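Local coordinates for abhydrolase domain-containing protein (Exiguobacterium antarcticum, PDB 5H3H) that acts as an esterase of the alpha/beta-hydrolase fold and binds peroxyacetic acid, consistent with an additional perhydrolase activity, at residues 3-8 with 13-18; 50-55 with 79-84. All blocks are in the same frame, centred on the assembly; numbering follows the deposited sequence.

Contact 1: residues 3-8 with 13-18; sequences TFIQAV and IYVEDI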
loop_
_atom_site.group_PDB
_atom_site.type_symbol
_atom_site.label_atom_id
_atom_site.label_comp_id
_atom_site.label_asym_id
_atom_site.label_seq_id
_atom_site.Cartn_x
_atom_site.Cartn_y
_atom_site.Cartn_z
ATOM N N THR B 3 4.920 3.232 -26.930
ATOM C CA THR B 3 3.579 3.829 -26.895
ATOM C C THR B 3 2.800 3.762 -25.544
ATOM O O THR B 3 3.207 4.406 -24.552
ATOM C CB THR B 3 2.725 3.263 -28.073
ATOM O OG1 THR B 3 2.934 1.849 -28.197
ATOM C CG2 THR B 3 3.033 3.970 -29.411
ATOM N N PHE B 4 1.696 3.003 -25.510
ATOM C CA PHE B 4 0.533 3.333 -24.667
ATOM C C PHE B 4 0.191 2.268 -23.635
ATOM O O PHE B 4 0.291 1.056 -23.904
ATOM C CB PHE B 4 -0.712 3.595 -25.536
ATOM C CG PHE B 4 -0.683 4.927 -26.264
ATOM C CD1 PHE B 4 -1.188 6.076 -25.672
ATOM C CD2 PHE B 4 -0.151 5.032 -27.551
ATOM C CE1 PHE B 4 -1.159 7.272 -26.327
ATOM C CE2 PHE B 4 -0.123 6.252 -28.225
ATOM C CZ PHE B 4 -0.631 7.366 -27.605
ATOM N N ILE B 5 -0.225 2.728 -22.458
ATOM C CA ILE B 5 -0.554 1.864 -21.364
ATOM C C ILE B 5 -2.034 2.001 -21.128
ATOM O O ILE B 5 -2.546 3.098 -21.199
ATOM C CB ILE B 5 0.239 2.257 -20.093
ATOM C CG1 ILE B 5 1.603 1.585 -20.109
ATOM C CG2 ILE B 5 -0.497 1.831 -18.816
ATOM C CD1 ILE B 5 2.449 1.879 -21.331
ATOM N N GLN B 6 -2.714 0.899 -20.808
ATOM C CA GLN B 6 -4.136 0.969 -20.478
ATOM C C GLN B 6 -4.374 1.262 -18.986
ATOM O O GLN B 6 -3.950 0.480 -18.154
ATOM C CB GLN B 6 -4.834 -0.333 -20.838
ATOM C CG GLN B 6 -6.325 -0.109 -20.923
ATOM C CD GLN B 6 -7.103 -1.379 -21.077
ATOM O OE1 GLN B 6 -7.298 -2.111 -20.105
ATOM N NE2 GLN B 6 -7.577 -1.635 -22.282
ATOM N N ALA B 7 -5.077 2.353 -18.680
ATOM C CA ALA B 7 -5.538 2.643 -17.299
ATOM C C ALA B 7 -6.682 1.721 -16.902
ATOM O O ALA B 7 -7.216 0.954 -17.734
ATOM C CB ALA B 7 -5.993 4.091 -17.190
ATOM N N VAL B 8 -7.100 1.799 -15.651
ATOM C CA VAL B 8 -8.196 0.901 -15.186
ATOM C C VAL B 8 -9.477 1.139 -15.944
ATOM O O VAL B 8 -10.151 0.171 -16.355
ATOM C CB VAL B 8 -8.376 0.997 -13.659
ATOM C CG1 VAL B 8 -9.642 0.307 -13.141
ATOM C CG2 VAL B 8 -7.100 0.417 -13.003
ATOM N N ILE B 13 -2.554 5.713 -21.924
ATOM C CA ILE B 13 -1.528 6.585 -21.320
ATOM C C ILE B 13 -0.271 6.482 -22.150
ATOM O O ILE B 13 0.297 5.409 -22.264
ATOM C CB ILE B 13 -1.195 6.159 -19.844
ATOM C CG1 ILE B 13 -2.437 6.114 -18.971
ATOM C CG2 ILE B 13 -0.167 7.094 -19.211
ATOM C CD1 ILE B 13 -3.211 7.417 -18.912
ATOM N N TYR B 14 0.212 7.598 -22.695
ATOM C CA TYR B 14 1.451 7.601 -23.455
ATOM C C TYR B 14 2.616 7.553 -22.494
ATOM O O TYR B 14 2.600 8.245 -21.485
ATOM C CB TYR B 14 1.562 8.855 -24.311
ATOM C CG TYR B 14 2.812 8.883 -25.117
ATOM C CD1 TYR B 14 2.950 8.062 -26.211
ATOM C CD2 TYR B 14 3.886 9.692 -24.751
ATOM C CE1 TYR B 14 4.109 8.060 -26.949
ATOM C CE2 TYR B 14 5.059 9.700 -25.471
ATOM C CZ TYR B 14 5.169 8.864 -26.577
ATOM O OH TYR B 14 6.303 8.831 -27.360
ATOM N N VAL B 15 3.629 6.765 -22.823
ATOM C CA VAL B 15 4.866 6.712 -22.070
ATOM C C VAL B 15 6.058 6.747 -23.031
ATOM O O VAL B 15 6.146 5.934 -23.968
ATOM C CB VAL B 15 4.963 5.399 -21.253
ATOM C CG1 VAL B 15 6.230 5.427 -20.405
ATOM C CG2 VAL B 15 3.762 5.213 -20.375
ATOM N N GLU B 16 6.988 7.681 -22.802
ATOM C CA GLU B 16 8.213 7.761 -23.522
ATOM C C GLU B 16 9.197 6.823 -22.761
ATOM O O GLU B 16 9.741 7.142 -21.695
ATOM C CB GLU B 16 8.710 9.227 -23.550
ATOM C CG GLU B 16 9.852 9.517 -24.505
ATOM C CD GLU B 16 9.463 9.713 -25.988
ATOM O OE1 GLU B 16 8.271 9.893 -26.293
ATOM O OE2 GLU B 16 10.380 9.720 -26.867
ATOM N N ASP B 17 9.396 5.639 -23.310
ATOM C CA ASP B 17 10.194 4.620 -22.636
ATOM C C ASP B 17 11.480 4.472 -23.474
ATOM O O ASP B 17 11.429 4.029 -24.625
ATOM C CB ASP B 17 9.378 3.334 -22.522
ATOM C CG ASP B 17 10.209 2.129 -21.954
ATOM O OD1 ASP B 17 11.354 2.332 -21.493
ATOM O OD2 ASP B 17 9.701 0.966 -21.961
ATOM N N ILE B 18 12.609 4.896 -22.919
ATOM C CA ILE B 18 13.878 5.038 -23.669
ATOM C C ILE B 18 15.090 4.562 -22.837
ATOM O O ILE B 18 15.246 4.993 -21.657
ATOM C CB ILE B 18 14.174 6.525 -23.994
ATOM C CG1 ILE B 18 13.027 7.160 -24.737
ATOM C CG2 ILE B 18 15.387 6.623 -24.889
ATOM C CD1 ILE B 18 13.179 8.673 -24.940
#

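Contact 2: residues 50-55 with 79-84; sequences RYIGVD and NEVIQQ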
loop_
_atom_site.group_PDB
_atom_site.type_symbol
_atom_site.label_atom_id
_atom_site.label_comp_id
_atom_site.label_asym_id
_atom_site.label_seq_id
_atom_site.Cartn_x
_atom_site.Cartn_y
_atom_site.Cartn_z
ATOM N N ARG B 50 17.473 4.194 -17.870
ATOM C CA ARG B 50 16.320 4.100 -18.683
ATOM C C ARG B 50 15.311 5.167 -18.224
ATOM O O ARG B 50 14.886 5.158 -17.077
ATOM C CB ARG B 50 15.748 2.726 -18.535
ATOM C CG ARG B 50 14.547 2.457 -19.380
ATOM C CD ARG B 50 14.136 1.024 -19.156
ATOM N NE ARG B 50 12.849 0.735 -19.772
ATOM C CZ ARG B 50 12.211 -0.421 -19.660
ATOM N NH1 ARG B 50 12.755 -1.416 -18.943
ATOM N NH2 ARG B 50 11.004 -0.594 -20.231
ATOM N N TYR B 51 14.948 6.055 -19.147
ATOM C CA TYR B 51 14.003 7.155 -18.938
ATOM C C TYR B 51 12.592 6.661 -19.189
ATOM O O TYR B 51 12.322 6.077 -20.225
ATOM C CB TYR B 51 14.355 8.292 -19.909
ATOM C CG TYR B 51 13.407 9.434 -19.887
ATOM C CD1 TYR B 51 13.454 10.408 -18.868
ATOM C CD2 TYR B 51 12.438 9.585 -20.898
ATOM C CE1 TYR B 51 12.599 11.490 -18.889
ATOM C CE2 TYR B 51 11.564 10.667 -20.883
ATOM C CZ TYR B 51 11.651 11.613 -19.897
ATOM O OH TYR B 51 10.726 12.680 -19.886
ATOM N N ILE B 52 11.694 6.842 -18.227
ATOM C CA ILE B 52 10.313 6.512 -18.390
ATOM C C ILE B 52 9.528 7.801 -18.080
ATOM O O ILE B 52 9.261 8.082 -16.961
ATOM C CB ILE B 52 9.876 5.330 -17.520
ATOM C CG1 ILE B 52 10.584 4.023 -17.944
ATOM C CG2 ILE B 52 8.376 5.125 -17.601
ATOM C CD1 ILE B 52 11.561 3.542 -16.912
ATOM N N GLY B 53 9.176 8.565 -19.108
ATOM C CA GLY B 53 8.480 9.846 -18.907
ATOM C C GLY B 53 7.022 9.639 -19.232
ATOM O O GLY B 53 6.705 9.390 -20.399
ATOM N N VAL B 54 6.181 9.698 -18.222
ATOM C CA VAL B 54 4.759 9.493 -18.411
ATOM C C VAL B 54 4.066 10.798 -18.811
ATOM O O VAL B 54 4.375 11.887 -18.232
ATOM C CB VAL B 54 4.057 8.890 -17.202
ATOM C CG1 VAL B 54 4.777 7.629 -16.682
ATOM C CG2 VAL B 54 3.896 9.898 -16.112
ATOM N N ASP B 55 3.173 10.732 -19.801
ATOM C CA ASP B 55 2.244 11.882 -20.042
ATOM C C ASP B 55 0.994 11.477 -19.355
ATOM O O ASP B 55 0.451 10.433 -19.736
ATOM C CB ASP B 55 1.938 12.100 -21.532
ATOM C CG ASP B 55 3.111 12.665 -22.343
ATOM O OD1 ASP B 55 4.143 13.108 -21.777
ATOM O OD2 ASP B 55 2.981 12.703 -23.578
ATOM N N ASN B 79 0.415 3.261 -11.369
ATOM C CA ASN B 79 0.482 1.832 -11.015
ATOM C C ASN B 79 0.417 1.002 -12.248
ATOM O O ASN B 79 1.245 0.130 -12.437
ATOM C CB ASN B 79 -0.609 1.422 -10.037
ATOM C CG ASN B 79 -0.534 -0.068 -9.659
ATOM O OD1 ASN B 79 0.445 -0.541 -9.039
ATOM N ND2 ASN B 79 -1.548 -0.817 -10.063
ATOM N N GLU B 80 -0.500 1.334 -13.153
ATOM C CA GLU B 80 -0.539 0.662 -14.430
ATOM C C GLU B 80 0.742 0.781 -15.254
ATOM O O GLU B 80 1.204 -0.193 -15.805
ATOM C CB GLU B 80 -1.791 1.056 -15.242
ATOM C CG GLU B 80 -3.069 0.716 -14.504
ATOM C CD GLU B 80 -3.158 -0.773 -14.186
ATOM O OE1 GLU B 80 -2.789 -1.584 -15.100
ATOM O OE2 GLU B 80 -3.603 -1.089 -13.051
ATOM N N VAL B 81 1.350 1.951 -15.312
ATOM C CA VAL B 81 2.563 2.111 -16.069
ATOM C C VAL B 81 3.626 1.128 -15.575
ATOM O O VAL B 81 4.216 0.387 -16.361
ATOM C CB VAL B 81 3.141 3.575 -15.973
ATOM C CG1 VAL B 81 4.558 3.614 -16.485
ATOM C CG2 VAL B 81 2.265 4.587 -16.749
ATOM N N ILE B 82 3.857 1.149 -14.277
ATOM C CA ILE B 82 4.908 0.350 -13.631
ATOM C C ILE B 82 4.581 -1.165 -13.758
ATOM O O ILE B 82 5.456 -1.928 -14.163
ATOM C CB ILE B 82 5.085 0.830 -12.170
ATOM C CG1 ILE B 82 5.936 2.121 -12.187
ATOM C CG2 ILE B 82 5.736 -0.199 -11.256
ATOM C CD1 ILE B 82 5.938 2.889 -10.887
ATOM N N GLN B 83 3.330 -1.550 -13.454
ATOM C CA GLN B 83 2.894 -2.974 -13.508
ATOM C C GLN B 83 2.958 -3.522 -14.918
ATOM O O GLN B 83 3.582 -4.566 -15.137
ATOM C CB GLN B 83 1.479 -3.163 -12.935
ATOM C CG GLN B 83 1.466 -3.227 -11.425
ATOM C CD GLN B 83 0.161 -3.750 -10.850
ATOM O OE1 GLN B 83 -0.864 -3.843 -11.541
ATOM N NE2 GLN B 83 0.194 -4.094 -9.564
ATOM N N GLN B 84 2.384 -2.814 -15.890
ATOM C CA GLN B 84 2.437 -3.263 -17.335
ATOM C C GLN B 84 3.803 -3.198 -18.004
ATOM O O GLN B 84 4.084 -3.977 -18.911
ATOM C CB GLN B 84 1.440 -2.490 -18.193
ATOM C CG GLN B 84 0.041 -2.773 -17.720
ATOM C CD GLN B 84 -1.019 -1.934 -18.372
ATOM O OE1 GLN B 84 -1.958 -1.529 -17.690
ATOM N NE2 GLN B 84 -0.915 -1.713 -19.687
#

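Contact 1: residues 3-8 with 13-18
The N-terminal beta hairpin, strands 4-6 and 12-18, pairs Phe4 with Tyr14 and Ile5 with Ile13, and it illustrates how alternation along two strands sorts aromatic from aliphatic side chains. Ile5 and Ile13 form the antiparallel hydrogen-bonded pair, with Ile5 N to Ile13 O and Ile13 N to Ile5 O both at 2.7 Å. A third rung, Val15 N to Thr3 O at 3.0 Å, closes the ladder at the start of the first strand. Phe4 and Tyr14, the non-hydrogen-bonded pair, make an edge-to-face stack: the rings are inclined at 66° with centroids 5.5 Å apart, and Tyr14 CD1 lies over the Phe4 face, 3.9 Å above its plane and toward the rim. Phe4 CE1 meets Tyr14 CB at 3.7 Å. With CG opposite the backbone N (chi1 -179°), the Tyr14 ring extends along its strand, where its hydroxyl reaches Glu16 OE1, modelled at 2.5 Å, a distance doubtfully short for a hydrogen bond. Replacing Phe4 by an alanine would probably deprive the Tyr14 edge of its aromatic partner and Lys12 of its cation-pi surface. On the other face Ile5 CD1 touches Val15 CG2 at 3.7 Å, and Ile5 also packs on Gln84 of helix 71-85. The pairing is that of an antiparallel beta hairpin, here the one that opens the central sheet of the alpha/beta-hydrolase fold.

Contact 2: residues 50-55 with 79-84
Gln83 N donates a 2.9 Å backbone hydrogen bond to Asn79 O, and together with the equally long bond from Gln84 N to Glu80 O it keeps wound the helical turn from which Val81 reaches Ile52 and Val54. Across the interface itself the contact is purely apolar, and it shows a single branched helix residue meeting two strand residues. Val54 CG1, held beside its own backbone N (chi1 -51°), projects at the two methyls of Val81, approaching CG2 at 3.9 Å and CG1 at 4.0 Å. Ile52, two residues back on the same face of the strand, adds a looser touch from its CG2 to Val81 CG1 at 4.3 Å. These few methyl contacts bridge backbones whose nearest CA atoms, those of Val54 and Val81, are 8.0 Å apart. The buried patch continues sideward in the sheet, since Val81 also meets Val15 of strand 12-18 and Val54 meets Leu27 of strand 23-27. Farther round the helix, Ile82 packs on Tyr105 of helix 97-109. Helix 71-85 thus lies against the sheet as the connection from strand 50-54 to strand 90-95, a beta-alpha-beta crossover characteristic of the alpha/beta-hydrolase fold.

Overall arrangement
Contacts 1 and 2 follow each other along the chain, yet their centres lie only about 7 Å apart, because strands 12-18 and 50-54 are antiparallel neighbours in one sheet. A salt bridge from Asp17 OD2 to Arg50 NH2, 2.7 Å long, ties them at one end, and Ile18 O probably accepts a hydrogen bond from Tyr51 N at 2.7 Å. Val15 links their apolar sides by touching both Ile52 and Val81. Neither contact lines the ligand pocket: the side chain of Val54 is about 13 Å from the bound peroxyacetic acid. The crossover of contact 2 nevertheless leads into strand 90-95, after which come the ligand-lining Ser96, probably the nucleophile, and Met97.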